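PDB 6WHJ: ribokinase from Giardia lamblia, which probably catalyses the ATP- and magnesium-dependent phosphorylation of D-ribose at O-5, giving D-ribose 5-phosphate and ADP. Local coordinates for residues I12-R17 / Q144-P149; K8-G13 / R61-G66; M122-L127 / P149-L154. All coordinates share one frame; numbering follows the deposited sequence.

In the fold
The three contacts illustrate how a PfkB-family kinase builds its sugar site at strand ends. Contact 2 pairs strand 9-12 with strand 62-69, the third and second strands from one edge of the nine-stranded sheet. Contact 1 starts where strand 9-12 ends, sharing Ile12 and Gly13, and joins the passage to strand 16-22 to the turn after strand 140-143; their centres are about 12 Å apart. Contacts 1 and 3 share Pro149, alternate along the chain and have centres about 10 Å apart. Contact 2 closes before contact 3 opens, with centres about 15 Å apart, yet Leu123 CD2 packs against Gly13 and Gly66. Contact 1 holds residues predicted to bind ribose; contact 3 lies farther out.

Contact 1 of 3, residues I12-R17 / Q144-P149; sequences IGSYNR and QCEISP. With EDO (1,2-ethanediol), chain F.
Ile12 reaches Gln144 through a water, which donates to the carbonyl O of Ile12 at 2.7 Å and accepts the backbone N-H of Gln144. Gly13 touches two side chains: its CA lies 3.7 Å from OE1 of Gln144, and CG2 of Ile147 rests 3.9 Å from its carbonyl C. The Gln144 chain folds at chi2 (80°) to bring its amide here; OE1 accepts from a second water, and NE2 bonds to Gln48. Ser14 carries the direct polar link. With chi1 at 60°, its OG faces Glu146 and donates to OE1, which accepts with the lone pair turned away from OE2. The backbone N of Lys44 bonds to the same OE1, so this oxygen has two donors, which help to hold the carboxylate. Two residues on, Asn16 approaches with ND2 3.3 Å from Glu146 OE1, its amide plane turned 54° from the carboxylate. ND2 also donates to O2 of a 1,2-ethanediol at 3.2 Å; the diol's O1 makes a very short, doubtful contact with Glu146 OE2. The diol, probably from the crystallisation liquor, lies beside Asn16 and Glu146, which are predicted to bind ribose, and also bonds to Asp18. Around this arrangement, Ile115 of strand 111-116 packs against Asn16 and Glu146, while Phe155 of helix 149-165 supports Ile12 and Ile147.

Contact 2 of 3, residues K8-G13 / R61-G66; sequences KIVIIG and RAFFVG
Ile9, Val10, Ile11 and Ile12 pair in parallel with Ala62, Phe63, Phe64 and Val65, two neighbouring strands of the Rossmann-like alpha/beta sheet; the chain between them passes through strands 16-22 and 32-42 of the smaller sheet and then helix 44-55. Their axes run 4.7 Å apart at an angle of 18°. The far end of the pairing is buried and regular: Ile11 N donates to Phe63 O at 2.8 Å, and Val65 N to Ile11 O and Gly13 N to Val65 O continue the pattern, whereas the bond from Phe63 N to Ile9 O is bent and weak. On the face bearing Val10, Ile12 and Val65, CG1 of Val10 meets CG2 of Val65 at 3.8 Å, and Leu131 of helix 131-135 covers all three. Ile11, Ala62 and Phe64 turn instead to helix 44-55, where Ala49 touches both Ile11 and Phe64.

The opposite end, at Lys8 and Arg61, is partly exposed to solvent and less regular. Arg61 O accepts from both Lys8 N and Ile9 N, and the aliphatic part of Lys8 lies against the guanidinium, its CD 3.6 Å from NH2. The two positive ends then part: Lys8 NZ bonds to the carbonyl of Lys137, and Arg61 NH2 forms a salt bridge with Glu289. Back at the buried end, Phe64 has CG opposite its own N (chi1 176°), which swings the ring along the strand until CZ lies 3.6 Å from Gly13 O and Gly66 N sits 4.2 Å above the ring centre.

Contact 3 of 3, residues M122-L127 / P149-L154; sequences MLKPSL and PDNTLL
Lys124 and Asn151 mark the closest passage of the two backbones, with CA atoms 5.3 Å apart, and Pro125 then runs by Leu154 at a wider spacing. The segment 149-154 is the first turn and a half of a helix, with Leu153 N bonded to Pro149 O and Leu154 N to Asp150 O. The partner is irregular: it passes the helix as an extended piece at Leu123 and Lys124 and takes helical backbone angles from Pro125 on. No direct hydrogen bond joins the two.

A water makes the polar link instead, donating to Leu123 O at 3.1 Å and accepting from Asn151 ND2 at 3.0 Å. The same carbonyl O lies against CB of Asn151, so the asparagine meets the loop through both its stem and its amide.

Helix 149-165 is the connecting helix of the beta-alpha-beta unit between the parallel strands 140-143 and 170-173, and the contact lies on its first turns. Ser148 is the N-cap, its OG accepting from Asn151 N, and thereby helps to hold the residue that faces the loop.

Lys124 lays its aliphatic chain obliquely across the Asn151 amide, CG standing 3.4 Å from OD1. The chain stays extended through chi3 and bends only at chi4 (50°), which brings the ammonium back beside the amide with NZ 4.1 Å from ND2, a proximity rather than a bond. Farther along, Pro125 packs on Leu154: CD of the proline meets CB of the leucine at 3.5 Å, and the two side chains cross at about a right angle. Phe155 and Val158 of the same helix touch Pro125 as well, and Phe155 also packs on Leu123.

Contact 1 of 3, residues I12-R17 / Q144-P149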
loop_
_atom_site.group_PDB
_atom_site.type_symbol
_atom_site.label_atom_id
_atom_site.label_comp_id
_atom_site.label_asym_id
_atom_site.label_seq_id
_atom_site.Cartn_x
_atom_site.Cartn_y
_atom_site.Cartn_z
ATOM N N ILE B 12 22.266 12.311 -3.347
ATOM C CA ILE B 12 21.695 11.894 -4.619
ATOM C C ILE B 12 20.878 10.638 -4.345
ATOM O O ILE B 12 21.449 9.564 -4.121
ATOM C CB ILE B 12 22.782 11.618 -5.665
ATOM C CG1 ILE B 12 23.777 12.784 -5.739
ATOM C CG2 ILE B 12 22.153 11.392 -7.016
ATOM C CD1 ILE B 12 25.061 12.453 -6.509
ATOM N N GLY B 13 19.555 10.754 -4.367
ATOM C CA GLY B 13 18.737 9.596 -4.097
ATOM C C GLY B 13 17.255 9.835 -4.284
ATOM O O GLY B 13 16.830 10.749 -4.990
ATOM N N SER B 14 16.471 9.008 -3.613
ATOM C CA SER B 14 15.058 8.877 -3.928
ATOM C C SER B 14 14.175 9.768 -3.065
ATOM O O SER B 14 14.524 10.132 -1.934
ATOM C CB SER B 14 14.628 7.427 -3.752
ATOM O OG SER B 14 14.852 7.052 -2.407
ATOM N N TYR B 15 13.013 10.109 -3.617
ATOM C CA TYR B 15 11.881 10.577 -2.834
ATOM C C TYR B 15 10.725 9.627 -3.102
ATOM O O TYR B 15 10.379 9.373 -4.262
ATOM C CB TYR B 15 11.451 12.012 -3.174
ATOM C CG TYR B 15 10.132 12.332 -2.494
ATOM C CD1 TYR B 15 10.101 12.673 -1.154
ATOM C CD2 TYR B 15 8.919 12.192 -3.159
ATOM C CE1 TYR B 15 8.915 12.913 -0.499
ATOM C CE2 TYR B 15 7.715 12.434 -2.510
ATOM C CZ TYR B 15 7.723 12.792 -1.173
ATOM O OH TYR B 15 6.548 13.047 -0.488
ATOM N N ASN B 16 10.130 9.113 -2.030
ATOM C CA ASN B 16 8.931 8.297 -2.108
ATOM C C ASN B 16 7.862 8.909 -1.214
ATOM O O ASN B 16 8.145 9.305 -0.079
ATOM C CB ASN B 16 9.197 6.850 -1.657
ATOM C CG ASN B 16 10.228 6.132 -2.518
ATOM O OD1 ASN B 16 10.176 6.181 -3.742
ATOM N ND2 ASN B 16 11.172 5.466 -1.871
ATOM N N ARG B 17 6.639 8.992 -1.729
ATOM C CA ARG B 17 5.493 9.278 -0.879
ATOM C C ARG B 17 5.107 7.974 -0.184
ATOM O O ARG B 17 4.739 6.993 -0.844
ATOM C CB ARG B 17 4.331 9.841 -1.700
ATOM C CG ARG B 17 3.133 10.287 -0.871
ATOM C CD ARG B 17 3.576 11.250 0.192
ATOM N NE ARG B 17 2.476 11.810 0.973
ATOM C CZ ARG B 17 2.055 13.071 0.908
ATOM N NH1 ARG B 17 2.646 13.941 0.092
ATOM N NH2 ARG B 17 1.046 13.467 1.677
ATOM N N GLN B 144 22.167 5.999 -1.765
ATOM C CA GLN B 144 21.550 4.793 -1.222
ATOM C C GLN B 144 21.252 3.805 -2.343
ATOM O O GLN B 144 21.993 3.737 -3.327
ATOM C CB GLN B 144 20.269 5.119 -0.463
ATOM C CG GLN B 144 20.406 6.210 0.570
ATOM C CD GLN B 144 20.378 7.586 -0.040
ATOM O OE1 GLN B 144 19.757 7.800 -1.080
ATOM N NE2 GLN B 144 21.042 8.532 0.604
ATOM N N CYS B 145 20.165 3.044 -2.214
ATOM C CA CYS B 145 19.833 2.013 -3.192
ATOM C C CYS B 145 18.379 2.108 -3.643
ATOM O O CYS B 145 17.753 1.087 -3.944
ATOM C CB CYS B 145 20.107 0.624 -2.622
ATOM S SG CYS B 145 21.839 0.279 -2.261
ATOM N N GLU B 146 17.828 3.322 -3.732
ATOM C CA GLU B 146 16.434 3.503 -4.119
ATOM C C GLU B 146 16.281 4.272 -5.430
ATOM O O GLU B 146 15.220 4.853 -5.678
ATOM C CB GLU B 146 15.651 4.183 -2.996
ATOM C CG GLU B 146 15.382 3.294 -1.790
ATOM C CD GLU B 146 14.491 3.954 -0.748
ATOM O OE1 GLU B 146 14.306 5.190 -0.817
ATOM O OE2 GLU B 146 13.991 3.235 0.154
ATOM N N ILE B 147 17.328 4.321 -6.261
ATOM C CA ILE B 147 17.186 4.713 -7.662
ATOM C C ILE B 147 17.614 3.516 -8.509
ATOM O O ILE B 147 17.880 2.434 -7.978
ATOM C CB ILE B 147 17.987 5.985 -8.017
ATOM C CG1 ILE B 147 19.497 5.756 -7.869
ATOM C CG2 ILE B 147 17.523 7.177 -7.159
ATOM C CD1 ILE B 147 20.356 6.884 -8.444
ATOM N N SER B 148 17.696 3.693 -9.821
ATOM C CA SER B 148 17.945 2.555 -10.696
ATOM C C SER B 148 19.405 2.104 -10.624
ATOM O O SER B 148 20.311 2.927 -10.458
ATOM C CB SER B 148 17.600 2.904 -12.136
ATOM O OG SER B 148 18.771 3.255 -12.861
ATOM N N PRO B 149 19.655 0.790 -10.745
ATOM C CA PRO B 149 21.047 0.302 -10.709
ATOM C C PRO B 149 21.939 0.919 -11.772
ATOM O O PRO B 149 23.063 1.344 -11.462
ATOM C CB PRO B 149 20.884 -1.213 -10.917
ATOM C CG PRO B 149 19.513 -1.514 -10.431
ATOM C CD PRO B 149 18.683 -0.318 -10.801
HETATM C C1 EDO F . 12.060 4.112 2.619
HETATM O O1 EDO F . 12.130 2.953 1.775
HETATM C C2 EDO F . 10.674 4.747 2.521
HETATM O O2 EDO F . 10.281 4.769 1.142
HETATM O O HOH W 1 21.089 6.862 -3.916
HETATM O O HOH W 2 18.580 6.512 -2.867
HETATM O O HOH W 3 12.683 4.129 -4.971
#

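Contact 2 of 3, residues K8-G13 / R61-G66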
loop_
_atom_site.group_PDB
_atom_site.type_symbol
_atom_site.label_atom_id
_atom_site.label_comp_id
_atom_site.label_asym_id
_atom_site.label_seq_id
_atom_site.Cartn_x
_atom_site.Cartn_y
_atom_site.Cartn_z
ATOM N N LYS B 8 27.688 21.735 1.074
ATOM C CA LYS B 8 28.766 20.868 1.525
ATOM C C LYS B 8 28.370 19.401 1.600
ATOM O O LYS B 8 29.250 18.541 1.530
ATOM C CB LYS B 8 29.268 21.310 2.910
ATOM C CG LYS B 8 29.672 22.778 3.042
ATOM C CD LYS B 8 31.173 22.976 2.901
ATOM C CE LYS B 8 31.609 23.011 1.442
ATOM N NZ LYS B 8 33.071 22.735 1.293
ATOM N N ILE B 9 27.076 19.099 1.689
ATOM C CA ILE B 9 26.563 17.734 1.667
ATOM C C ILE B 9 25.599 17.635 0.495
ATOM O O ILE B 9 24.615 18.380 0.433
ATOM C CB ILE B 9 25.859 17.349 2.982
ATOM C CG1 ILE B 9 26.807 17.500 4.180
ATOM C CG2 ILE B 9 25.317 15.911 2.909
ATOM C CD1 ILE B 9 26.097 17.483 5.528
ATOM N N VAL B 10 25.891 16.731 -0.437
ATOM C CA VAL B 10 25.056 16.489 -1.607
ATOM C C VAL B 10 24.492 15.077 -1.465
ATOM O O VAL B 10 25.252 14.108 -1.337
ATOM C CB VAL B 10 25.852 16.658 -2.917
ATOM C CG1 VAL B 10 24.980 16.394 -4.133
ATOM C CG2 VAL B 10 26.475 18.036 -3.004
ATOM N N ILE B 11 23.171 14.950 -1.468
ATOM C CA ILE B 11 22.512 13.651 -1.341
ATOM C C ILE B 11 21.813 13.353 -2.663
ATOM O O ILE B 11 20.892 14.074 -3.065
ATOM C CB ILE B 11 21.516 13.605 -0.168
ATOM C CG1 ILE B 11 22.176 14.016 1.147
ATOM C CG2 ILE B 11 20.903 12.225 -0.039
ATOM C CD1 ILE B 11 21.954 15.466 1.497
ATOM N N ILE B 12 22.266 12.311 -3.347
ATOM C CA ILE B 12 21.695 11.894 -4.619
ATOM C C ILE B 12 20.878 10.638 -4.345
ATOM O O ILE B 12 21.449 9.564 -4.121
ATOM C CB ILE B 12 22.782 11.618 -5.665
ATOM C CG1 ILE B 12 23.777 12.784 -5.739
ATOM C CG2 ILE B 12 22.153 11.392 -7.016
ATOM C CD1 ILE B 12 25.061 12.453 -6.509
ATOM N N GLY B 13 19.555 10.754 -4.367
ATOM C CA GLY B 13 18.737 9.596 -4.097
ATOM C C GLY B 13 17.255 9.835 -4.284
ATOM O O GLY B 13 16.830 10.749 -4.990
ATOM N N ARG B 61 23.567 24.243 3.754
ATOM C CA ARG B 61 24.749 23.428 3.484
ATOM C C ARG B 61 24.400 22.050 2.934
ATOM O O ARG B 61 25.286 21.358 2.416
ATOM C CB ARG B 61 25.566 23.261 4.764
ATOM C CG ARG B 61 25.715 24.536 5.566
ATOM C CD ARG B 61 26.880 24.435 6.531
ATOM N NE ARG B 61 28.139 24.740 5.868
ATOM C CZ ARG B 61 29.321 24.754 6.472
ATOM N NH1 ARG B 61 29.416 24.495 7.773
ATOM N NH2 ARG B 61 30.407 25.047 5.773
ATOM N N ALA B 62 23.147 21.627 3.055
ATOM C CA ALA B 62 22.685 20.393 2.447
ATOM C C ALA B 62 22.118 20.678 1.063
ATOM O O ALA B 62 21.662 21.786 0.767
ATOM C CB ALA B 62 21.635 19.721 3.325
ATOM N N PHE B 63 22.140 19.656 0.212
ATOM C CA PHE B 63 21.668 19.795 -1.162
ATOM C C PHE B 63 21.098 18.448 -1.578
ATOM O O PHE B 63 21.805 17.436 -1.528
ATOM C CB PHE B 63 22.810 20.232 -2.093
ATOM C CG PHE B 63 22.363 20.656 -3.476
ATOM C CD1 PHE B 63 21.721 21.865 -3.672
ATOM C CD2 PHE B 63 22.621 19.861 -4.583
ATOM C CE1 PHE B 63 21.321 22.255 -4.937
ATOM C CE2 PHE B 63 22.224 20.245 -5.846
ATOM C CZ PHE B 63 21.572 21.444 -6.023
ATOM N N PHE B 64 19.820 18.416 -1.949
ATOM C CA PHE B 64 19.175 17.167 -2.330
ATOM C C PHE B 64 19.057 17.104 -3.849
ATOM O O PHE B 64 18.654 18.079 -4.491
ATOM C CB PHE B 64 17.800 17.019 -1.674
ATOM C CG PHE B 64 17.049 15.782 -2.118
ATOM C CD1 PHE B 64 17.631 14.523 -1.997
ATOM C CD2 PHE B 64 15.751 15.872 -2.619
ATOM C CE1 PHE B 64 16.953 13.387 -2.404
ATOM C CE2 PHE B 64 15.066 14.731 -3.021
ATOM C CZ PHE B 64 15.666 13.490 -2.914
ATOM N N VAL B 65 19.416 15.954 -4.414
ATOM C CA VAL B 65 19.334 15.704 -5.845
ATOM C C VAL B 65 18.413 14.514 -6.040
ATOM O O VAL B 65 18.725 13.408 -5.580
ATOM C CB VAL B 65 20.715 15.423 -6.453
ATOM C CG1 VAL B 65 20.597 15.246 -7.966
ATOM C CG2 VAL B 65 21.706 16.519 -6.075
ATOM N N GLY B 66 17.283 14.736 -6.710
ATOM C CA GLY B 66 16.306 13.684 -6.938
ATOM C C GLY B 66 15.328 14.072 -8.023
ATOM O O GLY B 66 15.296 15.216 -8.477
#

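Contact 3 of 3, residues M122-L127 / P149-L154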
loop_
_atom_site.group_PDB
_atom_site.type_symbol
_atom_site.label_atom_id
_atom_site.label_comp_id
_atom_site.label_asym_id
_atom_site.label_seq_id
_atom_site.Cartn_x
_atom_site.Cartn_y
_atom_site.Cartn_z
ATOM N N MET B 122 14.216 7.816 -13.254
ATOM C CA MET B 122 14.705 8.729 -14.285
ATOM C C MET B 122 15.898 9.567 -13.845
ATOM O O MET B 122 16.450 10.304 -14.674
ATOM C CB MET B 122 13.607 9.691 -14.759
ATOM C CG MET B 122 12.686 9.141 -15.827
ATOM S SD MET B 122 11.457 7.993 -15.209
ATOM C CE MET B 122 10.471 7.814 -16.704
ATOM N N LEU B 123 16.287 9.505 -12.571
ATOM C CA LEU B 123 17.388 10.312 -12.047
ATOM C C LEU B 123 18.691 9.758 -12.606
ATOM O O LEU B 123 19.175 8.716 -12.164
ATOM C CB LEU B 123 17.384 10.296 -10.520
ATOM C CG LEU B 123 18.377 11.205 -9.787
ATOM C CD1 LEU B 123 18.076 12.640 -10.106
ATOM C CD2 LEU B 123 18.322 10.997 -8.293
ATOM N N LYS B 124 19.252 10.459 -13.587
ATOM C CA LYS B 124 20.517 10.190 -14.255
ATOM C C LYS B 124 21.348 11.457 -14.163
ATOM O O LYS B 124 20.807 12.536 -13.902
ATOM C CB LYS B 124 20.367 9.852 -15.750
ATOM C CG LYS B 124 19.245 8.967 -16.222
ATOM C CD LYS B 124 19.346 8.886 -17.736
ATOM C CE LYS B 124 18.660 7.674 -18.307
ATOM N NZ LYS B 124 17.274 7.554 -17.780
ATOM N N PRO B 125 22.665 11.369 -14.377
ATOM C CA PRO B 125 23.453 12.606 -14.475
ATOM C C PRO B 125 22.904 13.593 -15.494
ATOM O O PRO B 125 22.808 14.790 -15.194
ATOM C CB PRO B 125 24.845 12.096 -14.886
ATOM C CG PRO B 125 24.912 10.716 -14.300
ATOM C CD PRO B 125 23.515 10.164 -14.418
ATOM N N SER B 126 22.490 13.113 -16.673
ATOM C CA SER B 126 22.020 14.010 -17.728
ATOM C C SER B 126 20.794 14.820 -17.294
ATOM O O SER B 126 20.554 15.914 -17.823
ATOM C CB SER B 126 21.746 13.210 -19.007
ATOM O OG SER B 126 20.574 12.412 -18.896
ATOM N N LEU B 127 19.984 14.291 -16.376
ATOM C CA LEU B 127 18.855 15.054 -15.857
ATOM C C LEU B 127 19.302 16.210 -14.969
ATOM O O LEU B 127 18.555 17.184 -14.809
ATOM C CB LEU B 127 17.917 14.134 -15.070
ATOM C CG LEU B 127 16.590 14.775 -14.680
ATOM C CD1 LEU B 127 15.838 15.137 -15.947
ATOM C CD2 LEU B 127 15.763 13.859 -13.768
ATOM N N PRO B 149 19.655 0.790 -10.745
ATOM C CA PRO B 149 21.047 0.302 -10.709
ATOM C C PRO B 149 21.939 0.919 -11.772
ATOM O O PRO B 149 23.063 1.344 -11.462
ATOM C CB PRO B 149 20.884 -1.213 -10.917
ATOM C CG PRO B 149 19.513 -1.514 -10.431
ATOM C CD PRO B 149 18.683 -0.318 -10.801
ATOM N N ASP B 150 21.459 1.006 -13.017
ATOM C CA ASP B 150 22.286 1.536 -14.094
ATOM C C ASP B 150 22.569 3.021 -13.911
ATOM O O ASP B 150 23.673 3.489 -14.225
ATOM C CB ASP B 150 21.596 1.318 -15.440
ATOM C CG ASP B 150 21.575 -0.137 -15.865
ATOM O OD1 ASP B 150 22.310 -0.954 -15.268
ATOM O OD2 ASP B 150 20.838 -0.454 -16.826
ATOM N N ASN B 151 21.598 3.770 -13.388
ATOM C CA ASN B 151 21.793 5.196 -13.172
ATOM C C ASN B 151 22.678 5.471 -11.967
ATOM O O ASN B 151 23.386 6.484 -11.944
ATOM C CB ASN B 151 20.441 5.882 -13.017
ATOM C CG ASN B 151 19.648 5.872 -14.304
ATOM O OD1 ASN B 151 20.222 5.806 -15.390
ATOM N ND2 ASN B 151 18.326 5.929 -14.195
ATOM N N THR B 152 22.643 4.600 -10.960
ATOM C CA THR B 152 23.609 4.700 -9.870
ATOM C C THR B 152 25.033 4.604 -10.403
ATOM O O THR B 152 25.910 5.374 -9.995
ATOM C CB THR B 152 23.347 3.607 -8.842
ATOM O OG1 THR B 152 22.026 3.762 -8.311
ATOM C CG2 THR B 152 24.339 3.708 -7.701
ATOM N N LEU B 153 25.278 3.674 -11.335
ATOM C CA LEU B 153 26.619 3.522 -11.888
ATOM C C LEU B 153 27.012 4.733 -12.726
ATOM O O LEU B 153 28.202 5.074 -12.813
ATOM C CB LEU B 153 26.718 2.230 -12.706
ATOM C CG LEU B 153 26.560 0.953 -11.877
ATOM C CD1 LEU B 153 26.859 -0.287 -12.679
ATOM C CD2 LEU B 153 27.414 1.005 -10.600
ATOM N N LEU B 154 26.039 5.386 -13.362
ATOM C CA LEU B 154 26.352 6.644 -14.027
ATOM C C LEU B 154 26.732 7.712 -13.009
ATOM O O LEU B 154 27.696 8.458 -13.224
ATOM C CB LEU B 154 25.184 7.112 -14.899
ATOM C CG LEU B 154 24.785 6.270 -16.118
ATOM C CD1 LEU B 154 23.562 6.863 -16.796
ATOM C CD2 LEU B 154 25.934 6.131 -17.091
HETATM O O HOH W 4 17.321 6.382 -11.392
#